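Local coordinates for protein extracellular PQQ-dependent sugar dehydrogenase (Coprinopsis cinerea, PDB 6JT6) that probably passes electrons from a PQQ-dependent sugar-oxidising domain to outside acceptors through the b-type haem of this cytochrome domain, at residues P41-A52 / I113-T124; S78-W86 / I95-I103. All blocks are in the same frame, centred on the assembly; numbering follows the deposited sequence.

Contact 1 (P41-A52 / I113-T124). With NAG (2-acetamido-2-deoxy-beta-D-glucopyranose), chain B.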
loop_
_atom_site.group_PDB
_atom_site.type_symbol
_atom_site.label_atom_id
_atom_site.label_comp_id
_atom_site.label_asym_id
_atom_site.label_seq_id
_atom_site.Cartn_x
_atom_site.Cartn_y
_atom_site.Cartn_z
ATOM N N PRO A 41 12.320 -8.795 -9.711
ATOM C CA PRO A 41 11.170 -7.997 -9.408
ATOM C C PRO A 41 10.349 -8.600 -8.261
ATOM O O PRO A 41 9.144 -8.790 -8.415
ATOM C CB PRO A 41 10.396 -8.052 -10.739
ATOM C CG PRO A 41 10.755 -9.399 -11.333
ATOM C CD PRO A 41 11.917 -9.953 -10.533
ATOM N N ASP A 42 10.995 -8.931 -7.142
ATOM C CA ASP A 42 10.258 -9.481 -5.993
ATOM C C ASP A 42 9.935 -8.393 -4.968
ATOM O O ASP A 42 10.076 -8.588 -3.747
ATOM C CB ASP A 42 10.985 -10.685 -5.366
ATOM C CG ASP A 42 10.116 -11.460 -4.375
ATOM O OD1 ASP A 42 8.918 -11.141 -4.208
ATOM O OD2 ASP A 42 10.643 -12.402 -3.746
ATOM N N GLU A 43 9.504 -7.242 -5.483
ATOM C CA GLU A 43 9.224 -6.077 -4.651
ATOM C C GLU A 43 8.391 -5.034 -5.406
ATOM O O GLU A 43 8.245 -5.102 -6.632
ATOM C CB GLU A 43 10.525 -5.466 -4.123
ATOM C CG GLU A 43 11.365 -4.696 -5.135
ATOM C CD GLU A 43 12.474 -3.940 -4.445
ATOM O OE1 GLU A 43 13.581 -4.493 -4.308
ATOM O OE2 GLU A 43 12.237 -2.816 -3.973
ATOM N N PHE A 44 7.830 -4.077 -4.660
ATOM C CA PHE A 44 7.204 -2.902 -5.261
ATOM C C PHE A 44 7.205 -1.797 -4.224
ATOM O O PHE A 44 7.521 -2.041 -3.073
ATOM C CB PHE A 44 5.776 -3.191 -5.767
ATOM C CG PHE A 44 4.801 -3.600 -4.678
ATOM C CD1 PHE A 44 4.005 -2.644 -4.046
ATOM C CD2 PHE A 44 4.640 -4.960 -4.336
ATOM C CE1 PHE A 44 3.116 -2.995 -3.032
ATOM C CE2 PHE A 44 3.730 -5.328 -3.338
ATOM C CZ PHE A 44 2.970 -4.344 -2.690
ATOM N N ILE A 45 6.873 -0.591 -4.670
ATOM C CA ILE A 45 6.673 0.544 -3.790
ATOM C C ILE A 45 5.176 0.797 -3.729
ATOM O O ILE A 45 4.499 0.792 -4.782
ATOM C CB ILE A 45 7.382 1.795 -4.344
ATOM C CG1 ILE A 45 8.915 1.592 -4.327
ATOM C CG2 ILE A 45 6.979 3.055 -3.570
ATOM C CD1 ILE A 45 9.647 2.606 -5.219
ATOM N N GLY A 46 4.659 1.008 -2.512
ATOM C CA GLY A 46 3.247 1.367 -2.353
ATOM C C GLY A 46 3.038 2.734 -1.714
ATOM O O GLY A 46 3.928 3.273 -1.052
ATOM N N LEU A 47 1.839 3.284 -1.915
ATOM C CA LEU A 47 1.428 4.512 -1.267
ATOM C C LEU A 47 0.002 4.339 -0.791
ATOM O O LEU A 47 -0.863 3.927 -1.581
ATOM C CB LEU A 47 1.513 5.694 -2.245
ATOM C CG LEU A 47 0.727 6.975 -1.844
ATOM C CD1 LEU A 47 1.354 7.725 -0.666
ATOM C CD2 LEU A 47 0.596 7.925 -3.024
ATOM N N PHE A 48 -0.221 4.637 0.492
ATOM C CA PHE A 48 -1.565 4.786 1.049
ATOM C C PHE A 48 -1.670 6.256 1.393
ATOM O O PHE A 48 -0.839 6.778 2.133
ATOM C CB PHE A 48 -1.737 3.995 2.349
ATOM C CG PHE A 48 -1.640 2.490 2.194
ATOM C CD1 PHE A 48 -2.157 1.832 1.068
ATOM C CD2 PHE A 48 -1.068 1.717 3.222
ATOM C CE1 PHE A 48 -2.087 0.437 0.980
ATOM C CE2 PHE A 48 -0.996 0.326 3.121
ATOM C CZ PHE A 48 -1.505 -0.301 2.009
ATOM N N GLN A 49 -2.726 6.902 0.911
ATOM C CA GLN A 49 -2.929 8.316 1.193
ATOM C C GLN A 49 -4.400 8.527 1.484
ATOM O O GLN A 49 -5.256 7.993 0.787
ATOM C CB GLN A 49 -2.496 9.172 -0.001
ATOM C CG GLN A 49 -2.682 10.675 0.226
ATOM C CD GLN A 49 -1.869 11.504 -0.758
ATOM O OE1 GLN A 49 -0.655 11.398 -0.812
ATOM N NE2 GLN A 49 -2.550 12.332 -1.540
ATOM N N GLY A 50 -4.705 9.320 2.493
ATOM C CA GLY A 50 -6.086 9.663 2.702
ATOM C C GLY A 50 -6.222 10.837 3.635
ATOM O O GLY A 50 -5.204 11.415 4.034
ATOM N N PRO A 51 -7.477 11.191 3.976
ATOM C CA PRO A 51 -7.790 12.239 4.955
ATOM C C PRO A 51 -7.019 11.968 6.238
ATOM O O PRO A 51 -6.918 10.817 6.645
ATOM C CB PRO A 51 -9.311 12.054 5.195
ATOM C CG PRO A 51 -9.789 11.436 3.927
ATOM C CD PRO A 51 -8.694 10.445 3.586
ATOM N N ALA A 52 -6.478 13.011 6.869
ATOM C CA ALA A 52 -5.700 12.839 8.102
ATOM C C ALA A 52 -6.519 12.251 9.251
ATOM O O ALA A 52 -5.968 11.707 10.207
ATOM C CB ALA A 52 -5.104 14.166 8.527
ATOM N N ILE A 113 -3.804 15.564 5.182
ATOM C CA ILE A 113 -3.708 14.195 4.708
ATOM C C ILE A 113 -2.851 13.370 5.645
ATOM O O ILE A 113 -2.055 13.918 6.411
ATOM C CB ILE A 113 -3.191 14.092 3.237
ATOM C CG1 ILE A 113 -1.802 14.733 3.041
ATOM C CG2 ILE A 113 -4.214 14.712 2.298
ATOM C CD1 ILE A 113 -1.025 14.221 1.837
ATOM N N GLN A 114 -3.051 12.056 5.612
ATOM C CA GLN A 114 -2.014 11.111 6.058
ATOM C C GLN A 114 -1.446 10.329 4.847
ATOM O O GLN A 114 -2.167 10.033 3.875
ATOM C CB GLN A 114 -2.517 10.171 7.143
ATOM C CG GLN A 114 -3.654 9.261 6.702
ATOM C CD GLN A 114 -4.156 8.418 7.837
ATOM O OE1 GLN A 114 -3.533 7.410 8.193
ATOM N NE2 GLN A 114 -5.307 8.808 8.416
ATOM N N ARG A 115 -0.163 9.993 4.922
ATOM C CA ARG A 115 0.487 9.216 3.870
ATOM C C ARG A 115 1.323 8.103 4.456
ATOM O O ARG A 115 2.044 8.313 5.455
ATOM C CB ARG A 115 1.411 10.115 3.068
ATOM C CG ARG A 115 0.782 10.709 1.849
ATOM C CD ARG A 115 1.741 11.745 1.313
ATOM N NE ARG A 115 2.927 11.265 0.581
ATOM C CZ ARG A 115 3.029 11.282 -0.757
ATOM N NH1 ARG A 115 1.980 11.638 -1.510
ATOM N NH2 ARG A 115 4.151 10.936 -1.344
ATOM N N ILE A 116 1.223 6.908 3.868
ATOM C CA ILE A 116 2.180 5.851 4.255
ATOM C C ILE A 116 2.802 5.339 2.969
ATOM O O ILE A 116 2.121 4.685 2.166
ATOM C CB ILE A 116 1.571 4.666 5.091
ATOM C CG1 ILE A 116 0.813 5.153 6.319
ATOM C CG2 ILE A 116 2.679 3.702 5.554
ATOM C CD1 ILE A 116 -0.659 5.288 6.071
ATOM N N VAL A 117 4.090 5.636 2.786
ATOM C CA VAL A 117 4.780 5.252 1.573
ATOM C C VAL A 117 5.703 4.108 1.981
ATOM O O VAL A 117 6.417 4.198 2.982
ATOM C CB VAL A 117 5.624 6.420 1.008
ATOM C CG1 VAL A 117 6.241 6.039 -0.353
ATOM C CG2 VAL A 117 4.795 7.697 0.939
ATOM N N TYR A 118 5.688 3.017 1.225
ATOM C CA TYR A 118 6.381 1.840 1.714
ATOM C C TYR A 118 7.039 1.058 0.584
ATOM O O TYR A 118 6.602 1.119 -0.576
ATOM C CB TYR A 118 5.417 0.948 2.551
ATOM C CG TYR A 118 4.248 0.423 1.744
ATOM C CD1 TYR A 118 4.347 -0.790 1.023
ATOM C CD2 TYR A 118 3.028 1.137 1.681
ATOM C CE1 TYR A 118 3.284 -1.245 0.265
ATOM C CE2 TYR A 118 1.950 0.670 0.943
ATOM C CZ TYR A 118 2.087 -0.519 0.222
ATOM O OH TYR A 118 1.017 -1.021 -0.527
ATOM N N ARG A 119 8.118 0.370 0.946
ATOM C CA ARG A 119 8.702 -0.660 0.112
ATOM C C ARG A 119 8.244 -2.017 0.616
ATOM O O ARG A 119 8.269 -2.281 1.797
ATOM C CB ARG A 119 10.229 -0.552 0.155
ATOM C CG ARG A 119 10.968 -1.419 -0.887
ATOM C CD ARG A 119 12.434 -1.588 -0.445
ATOM N NE ARG A 119 13.254 -2.166 -1.498
ATOM C CZ ARG A 119 14.551 -2.400 -1.363
ATOM N NH1 ARG A 119 15.147 -2.111 -0.209
ATOM N NH2 ARG A 119 15.233 -2.940 -2.368
ATOM N N CYS A 120 7.858 -2.897 -0.302
ATOM C CA CYS A 120 7.369 -4.222 0.070
ATOM C C CYS A 120 8.202 -5.235 -0.667
ATOM O O CYS A 120 8.033 -5.425 -1.882
ATOM C CB CYS A 120 5.906 -4.402 -0.347
ATOM S SG CYS A 120 4.995 -5.686 0.563
ATOM N N GLN A 121 9.072 -5.914 0.057
ATOM C CA GLN A 121 9.907 -6.925 -0.573
ATOM C C GLN A 121 9.430 -8.284 -0.172
ATOM O O GLN A 121 8.948 -8.463 0.959
ATOM C CB GLN A 121 11.349 -6.781 -0.118
ATOM C CG GLN A 121 12.040 -5.584 -0.696
ATOM C CD GLN A 121 13.365 -5.377 -0.012
ATOM O OE1 GLN A 121 13.423 -4.790 1.079
ATOM N NE2 GLN A 121 14.432 -5.874 -0.628
ATOM N N ASN A 122 9.606 -9.245 -1.077
ATOM C CA ASN A 122 9.046 -10.585 -0.900
ATOM C C ASN A 122 7.510 -10.496 -0.778
ATOM O O ASN A 122 6.890 -11.030 0.157
ATOM C CB ASN A 122 9.674 -11.275 0.327
ATOM C CG ASN A 122 9.332 -12.750 0.403
ATOM O OD1 ASN A 122 9.008 -13.386 -0.625
ATOM N ND2 ASN A 122 9.394 -13.309 1.619
ATOM N N CYS A 123 6.909 -9.769 -1.713
ATOM C CA CYS A 123 5.493 -9.478 -1.686
ATOM C C CYS A 123 4.818 -9.823 -2.997
ATOM O O CYS A 123 3.706 -9.379 -3.225
ATOM C CB CYS A 123 5.280 -7.977 -1.423
ATOM S SG CYS A 123 5.923 -7.419 0.157
ATOM N N THR A 124 5.494 -10.552 -3.890
ATOM C CA THR A 124 4.898 -10.799 -5.207
ATOM C C THR A 124 4.587 -12.288 -5.439
ATOM O O THR A 124 3.999 -12.624 -6.447
ATOM C CB THR A 124 5.791 -10.277 -6.335
ATOM O OG1 THR A 124 7.004 -11.034 -6.307
ATOM C CG2 THR A 124 6.128 -8.786 -6.147
HETATM C C1 NAG B . 9.111 -14.713 1.829
HETATM C C2 NAG B . 9.969 -15.348 2.920
HETATM C C3 NAG B . 9.602 -16.825 3.113
HETATM C C4 NAG B . 8.091 -17.060 3.256
HETATM C C5 NAG B . 7.305 -16.386 2.118
HETATM C C6 NAG B . 5.821 -16.360 2.461
HETATM C C7 NAG B . 12.270 -14.426 2.945
HETATM C C8 NAG B . 13.589 -14.570 2.231
HETATM N N2 NAG B . 11.337 -15.251 2.475
HETATM O O3 NAG B . 10.254 -17.292 4.289
HETATM O O4 NAG B . 7.830 -18.483 3.295
HETATM O O5 NAG B . 7.718 -15.023 1.910
HETATM O O6 NAG B . 4.998 -15.979 1.343
HETATM O O7 NAG B . 12.090 -13.634 3.867
HETATM O O HOH W 1 7.405 -12.958 -2.776
HETATM O O HOH W 2 14.211 -7.062 -3.665
HETATM O O HOH W 3 -0.482 1.033 -1.746
#

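Contact 2 (S78-W86 / I95-I103). With NAG (2-acetamido-2-deoxy-beta-D-glucopyranose), chain B; MPD ((4S)-2-methyl-2,4-pentanediol), chain E.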
loop_
_atom_site.group_PDB
_atom_site.type_symbol
_atom_site.label_atom_id
_atom_site.label_comp_id
_atom_site.label_asym_id
_atom_site.label_seq_id
_atom_site.Cartn_x
_atom_site.Cartn_y
_atom_site.Cartn_z
ATOM N N SER A 78 2.072 11.543 14.750
ATOM C CA SER A 78 2.791 11.873 13.522
ATOM C C SER A 78 3.595 10.694 12.908
ATOM O O SER A 78 4.261 10.870 11.891
ATOM C CB SER A 78 3.693 13.099 13.754
ATOM O OG SER A 78 4.759 12.747 14.622
ATOM N N THR A 79 3.519 9.507 13.516
ATOM C CA THR A 79 4.428 8.386 13.184
ATOM C C THR A 79 3.702 7.349 12.291
ATOM O O THR A 79 2.751 6.710 12.745
ATOM C CB THR A 79 5.005 7.719 14.461
ATOM O OG1 THR A 79 5.662 8.702 15.283
ATOM C CG2 THR A 79 6.004 6.565 14.112
ATOM N N PRO A 80 4.135 7.210 11.010
ATOM C CA PRO A 80 3.541 6.184 10.131
ATOM C C PRO A 80 3.873 4.756 10.611
ATOM O O PRO A 80 4.901 4.522 11.236
ATOM C CB PRO A 80 4.193 6.458 8.753
ATOM C CG PRO A 80 5.510 7.103 9.092
ATOM C CD PRO A 80 5.265 7.911 10.362
ATOM N N ARG A 81 2.957 3.832 10.362
ATOM C CA ARG A 81 3.142 2.437 10.693
ATOM C C ARG A 81 2.625 1.635 9.524
ATOM O O ARG A 81 1.734 2.093 8.790
ATOM C CB ARG A 81 2.366 2.049 11.955
ATOM C CG ARG A 81 2.592 2.967 13.154
ATOM C CD ARG A 81 3.084 2.233 14.363
ATOM N NE ARG A 81 3.236 3.188 15.452
ATOM C CZ ARG A 81 4.392 3.601 15.971
ATOM N NH1 ARG A 81 5.567 3.123 15.527
ATOM N NH2 ARG A 81 4.361 4.500 16.958
ATOM N N ILE A 82 3.130 0.409 9.395
ATOM C CA ILE A 82 2.661 -0.499 8.361
ATOM C C ILE A 82 2.803 -1.939 8.840
ATOM O O ILE A 82 3.734 -2.277 9.596
ATOM C CB ILE A 82 3.354 -0.228 6.978
ATOM C CG1 ILE A 82 2.655 -0.988 5.839
ATOM C CG2 ILE A 82 4.853 -0.576 7.005
ATOM C CD1 ILE A 82 2.248 -0.150 4.659
ATOM N N SER A 83 1.875 -2.782 8.406
ATOM C CA SER A 83 1.837 -4.157 8.843
ATOM C C SER A 83 1.393 -5.050 7.673
ATOM O O SER A 83 0.577 -4.621 6.832
ATOM C CB SER A 83 0.885 -4.269 10.037
ATOM O OG SER A 83 0.630 -5.614 10.390
ATOM N N ALA A 84 1.929 -6.271 7.621
ATOM C CA ALA A 84 1.450 -7.284 6.685
ATOM C C ALA A 84 0.573 -8.250 7.454
ATOM O O ALA A 84 0.951 -8.695 8.558
ATOM C CB ALA A 84 2.609 -8.043 6.032
ATOM N N ARG A 85 -0.582 -8.597 6.863
ATOM C CA ARG A 85 -1.538 -9.518 7.494
ATOM C C ARG A 85 -2.123 -10.547 6.541
ATOM O O ARG A 85 -1.903 -10.471 5.341
ATOM C CB ARG A 85 -2.634 -8.750 8.226
ATOM C CG ARG A 85 -2.028 -7.686 9.123
ATOM C CD ARG A 85 -2.873 -7.285 10.276
ATOM N NE ARG A 85 -2.141 -6.278 11.053
ATOM C CZ ARG A 85 -2.618 -5.647 12.120
ATOM N NH1 ARG A 85 -3.863 -5.911 12.556
ATOM N NH2 ARG A 85 -1.852 -4.745 12.748
ATOM N N TRP A 86 -2.861 -11.503 7.115
ATOM C CA TRP A 86 -3.386 -12.653 6.406
ATOM C C TRP A 86 -4.663 -13.131 7.086
ATOM O O TRP A 86 -4.674 -13.330 8.289
ATOM C CB TRP A 86 -2.365 -13.781 6.370
ATOM C CG TRP A 86 -2.747 -14.853 5.409
ATOM C CD1 TRP A 86 -3.690 -15.828 5.603
ATOM C CD2 TRP A 86 -2.215 -15.060 4.086
ATOM N NE1 TRP A 86 -3.770 -16.639 4.471
ATOM C CE2 TRP A 86 -2.871 -16.196 3.538
ATOM C CE3 TRP A 86 -1.224 -14.416 3.320
ATOM C CZ2 TRP A 86 -2.563 -16.708 2.251
ATOM C CZ3 TRP A 86 -0.923 -14.917 2.044
ATOM C CH2 TRP A 86 -1.600 -16.043 1.520
ATOM N N ILE A 95 -1.129 -11.560 11.876
ATOM C CA ILE A 95 0.160 -11.067 11.398
ATOM C C ILE A 95 0.757 -12.076 10.423
ATOM O O ILE A 95 0.707 -13.292 10.646
ATOM C CB ILE A 95 1.159 -10.783 12.563
ATOM C CG1 ILE A 95 0.610 -9.735 13.560
ATOM C CG2 ILE A 95 2.533 -10.374 12.036
ATOM C CD1 ILE A 95 0.077 -8.442 12.959
ATOM N N TYR A 96 1.272 -11.555 9.309
ATOM C CA TYR A 96 1.810 -12.394 8.259
ATOM C C TYR A 96 3.281 -12.043 8.135
ATOM O O TYR A 96 3.639 -10.879 7.915
ATOM C CB TYR A 96 1.001 -12.172 6.977
ATOM C CG TYR A 96 1.563 -12.744 5.711
ATOM C CD1 TYR A 96 1.994 -14.087 5.627
ATOM C CD2 TYR A 96 1.633 -11.961 4.561
ATOM C CE1 TYR A 96 2.516 -14.595 4.438
ATOM C CE2 TYR A 96 2.138 -12.466 3.371
ATOM C CZ TYR A 96 2.580 -13.768 3.311
ATOM O OH TYR A 96 3.086 -14.238 2.111
ATOM N N SER A 97 4.135 -13.045 8.337
ATOM C CA SER A 97 5.546 -12.889 8.075
ATOM C C SER A 97 5.819 -13.530 6.713
ATOM O O SER A 97 5.120 -14.459 6.277
ATOM C CB SER A 97 6.401 -13.502 9.190
ATOM O OG SER A 97 6.185 -14.891 9.242
ATOM N N GLY A 98 6.862 -13.052 6.064
ATOM C CA GLY A 98 6.983 -13.188 4.629
ATOM C C GLY A 98 7.458 -11.817 4.176
ATOM O O GLY A 98 8.641 -11.641 3.956
ATOM N N PRO A 99 6.542 -10.833 4.087
ATOM C CA PRO A 99 6.892 -9.551 3.499
ATOM C C PRO A 99 7.899 -8.794 4.335
ATOM O O PRO A 99 7.905 -8.927 5.560
ATOM C CB PRO A 99 5.549 -8.800 3.458
ATOM C CG PRO A 99 4.552 -9.896 3.327
ATOM C CD PRO A 99 5.089 -10.944 4.267
ATOM N N ARG A 100 8.758 -8.032 3.672
ATOM C CA ARG A 100 9.714 -7.178 4.368
ATOM C C ARG A 100 9.332 -5.743 3.996
ATOM O O ARG A 100 9.354 -5.361 2.816
ATOM C CB ARG A 100 11.164 -7.526 3.996
ATOM C CG ARG A 100 11.541 -9.017 4.133
ATOM C CD ARG A 100 12.110 -9.402 5.500
ATOM N NE ARG A 100 11.143 -9.380 6.615
ATOM C CZ ARG A 100 10.499 -10.444 7.111
ATOM N NH1 ARG A 100 9.651 -10.284 8.125
ATOM N NH2 ARG A 100 10.695 -11.665 6.604
ATOM N N LEU A 101 8.926 -4.987 5.006
ATOM C CA LEU A 101 8.338 -3.662 4.808
ATOM C C LEU A 101 9.249 -2.562 5.319
ATOM O O LEU A 101 9.784 -2.632 6.444
ATOM C CB LEU A 101 6.947 -3.543 5.494
ATOM C CG LEU A 101 5.837 -4.441 4.877
ATOM C CD1 LEU A 101 4.716 -4.603 5.873
ATOM C CD2 LEU A 101 5.316 -3.820 3.585
ATOM N N THR A 102 9.382 -1.516 4.512
ATOM C CA THR A 102 10.230 -0.391 4.890
ATOM C C THR A 102 9.385 0.827 4.623
ATOM O O THR A 102 8.994 1.052 3.476
ATOM C CB THR A 102 11.504 -0.345 3.994
ATOM O OG1 THR A 102 12.158 -1.625 4.028
ATOM C CG2 THR A 102 12.450 0.799 4.428
ATOM N N ILE A 103 9.116 1.611 5.659
ATOM C CA ILE A 103 8.442 2.896 5.455
ATOM C C ILE A 103 9.458 3.888 4.905
ATOM O O ILE A 103 10.586 3.959 5.396
ATOM C CB ILE A 103 7.775 3.410 6.745
ATOM C CG1 ILE A 103 6.611 2.466 7.118
ATOM C CG2 ILE A 103 7.211 4.844 6.559
ATOM C CD1 ILE A 103 6.099 2.611 8.538
HETATM C C1 NAG B . 9.111 -14.713 1.829
HETATM C C2 NAG B . 9.969 -15.348 2.920
HETATM C C3 NAG B . 9.602 -16.825 3.113
HETATM C C4 NAG B . 8.091 -17.060 3.256
HETATM C C5 NAG B . 7.305 -16.386 2.118
HETATM C C6 NAG B . 5.821 -16.360 2.461
HETATM C C7 NAG B . 12.270 -14.426 2.945
HETATM C C8 NAG B . 13.589 -14.570 2.231
HETATM N N2 NAG B . 11.337 -15.251 2.475
HETATM O O3 NAG B . 10.254 -17.292 4.289
HETATM O O4 NAG B . 7.830 -18.483 3.295
HETATM O O5 NAG B . 7.718 -15.023 1.910
HETATM O O6 NAG B . 4.998 -15.979 1.343
HETATM O O7 NAG B . 12.090 -13.634 3.867
HETATM C C1 MPD E . 5.842 -9.524 10.301
HETATM C C2 MPD E . 5.232 -8.387 9.472
HETATM O O2 MPD E . 3.879 -8.702 9.109
HETATM C CM MPD E . 6.014 -8.260 8.177
HETATM C C3 MPD E . 5.249 -7.041 10.225
HETATM C C4 MPD E . 4.346 -7.044 11.469
HETATM O O4 MPD E . 4.647 -5.947 12.331
HETATM C C5 MPD E . 2.896 -6.882 11.076
#

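Contact 1 (P41-A52 / I113-T124)
Residues 43-51 and 113-121 pair as antiparallel strands: their axes approach to 4.6 Å at 167°, and paired backbone bonds join Phe44 with Cys120, Gly46 with Tyr118, Phe48 with Ile116 and Gly50 with Gln114. Past the last pair, Asn122 N still reaches Asp42 O. On the face that carries the aromatic side chains, the Tyr118 ring folds back over the neighbouring strand, because chi1 of 62° sets CG between the backbone N and the carbonyl carbon. Gly46 CA sits beneath it, 3.6 Å from the ring centroid in a CH-pi contact. Phe48 meets the same tyrosine obliquely, with planes at 46° and Tyr118 CE2 over the phenylalanine ring. One water joins Tyr118 OH to Leu47 O. Further along, Cys120 CB lies over one face of Phe44, while Phe32 stacks on that ring from the adjacent strand.

The other face is polar at both ends. Arg119, extended as far as NE, grips Glu43 side-on in a salt bridge: NE to OE2 is 2.8 Å and nearly straight, NH2 to OE1 3.0 Å. Tyr182 also bonds Glu43 OE2. At the far end Arg115 NH1 donates to Gln49 OE1 (2.7 Å), Leu47 CD1 covers one guanidinium face, and Asp9 takes NH2. Where the strands end, Asp42 OD1 accepts a hydrogen bond from Thr124 OG1 at 2.8 Å, just past the Cys120-Cys123 disulfide turn and glycosylated Asn122. Aromatic packing thus dominates the face toward the other sheet of this beta-sandwich; opposite, polar pairs flank an aliphatic middle, and two-point pairing would probably fix the Glu43 carboxylate's rotation.

Contact 2 (S78-W86 / I95-I103)
Tyr96 presents its ring between Trp86 and Pro99: Trp86 CE3 stands 3.7 Å above the centre of one face, and Pro99 CD lies over the opposite face, off-centre, near the ring atoms. The aromatic pair is edge-to-face, the indole directing its edge at the tyrosine, with centroids 4.9 Å apart and planes inclined at 55°. At the phenol edge the glycan O6 donates to Tyr96 OH over 2.7 Å. CG of both aromatic residues lies opposite the backbone N (chi1 168° in Tyr96, -168° in Trp86), which aims the two rings at each other; their CB atoms also touch, brought close by the backbone pairing of Arg85 with Ile95. A second flat group, the Arg85 guanidinium, has Ile95 CD1 over one face, the methyl 3.6 Å from NE; its NH1 and NH2 bond the carbonyls of Ser159 and Pro157.

Backbone pairing is confined to this end, where Tyr96 N donates to Ala84 O at 3.0 Å. Beyond it, strands 79-86 and 100-103 run antiparallel with axes 7.8 Å apart, too far for direct pairing, and aliphatic side chains bridge the gap. Ala84 CB meets Pro99 CG, and Leu101 CD1 packs against the backbone of Ser83 and Ala84. Ile82 and Ile103 lie antiparallel, flank to flank, Ile82 CG2 to Ile103 CG1 being 3.5 Å, and Ile103 CG2 reaches Pro80 CG at 3.8 Å. The contact is therefore apolar packing between two sheets, finished by a tyrosine that is flanked on both faces and anchored at its hydroxyl by the sugar, an arrangement likely to restrain both ring and glycan.

After three earlier strands, 43-51 supplies the first half of contact 1, which 113-121 closes, with 60 residues between the two segments. Contact 2 lies wholly within that excursion: the chain leaves for the other sheet, runs along 79-86, turns through a short loop, pairs back briefly at 94-95 and crosses to the first sheet as strand 100-109. That strand then leads into 113-121, its neighbour in the sheet, and Arg119 N to Thr102 O and Gln121 O to Arg100 N, both 2.8 Å, are probable hydrogen bonds joining the contacts. Between the sheets, Tyr118 packs on Ile82 and Cys120 on Leu101. The same N-linked sugar, carried by Asn122, also touches both contacts.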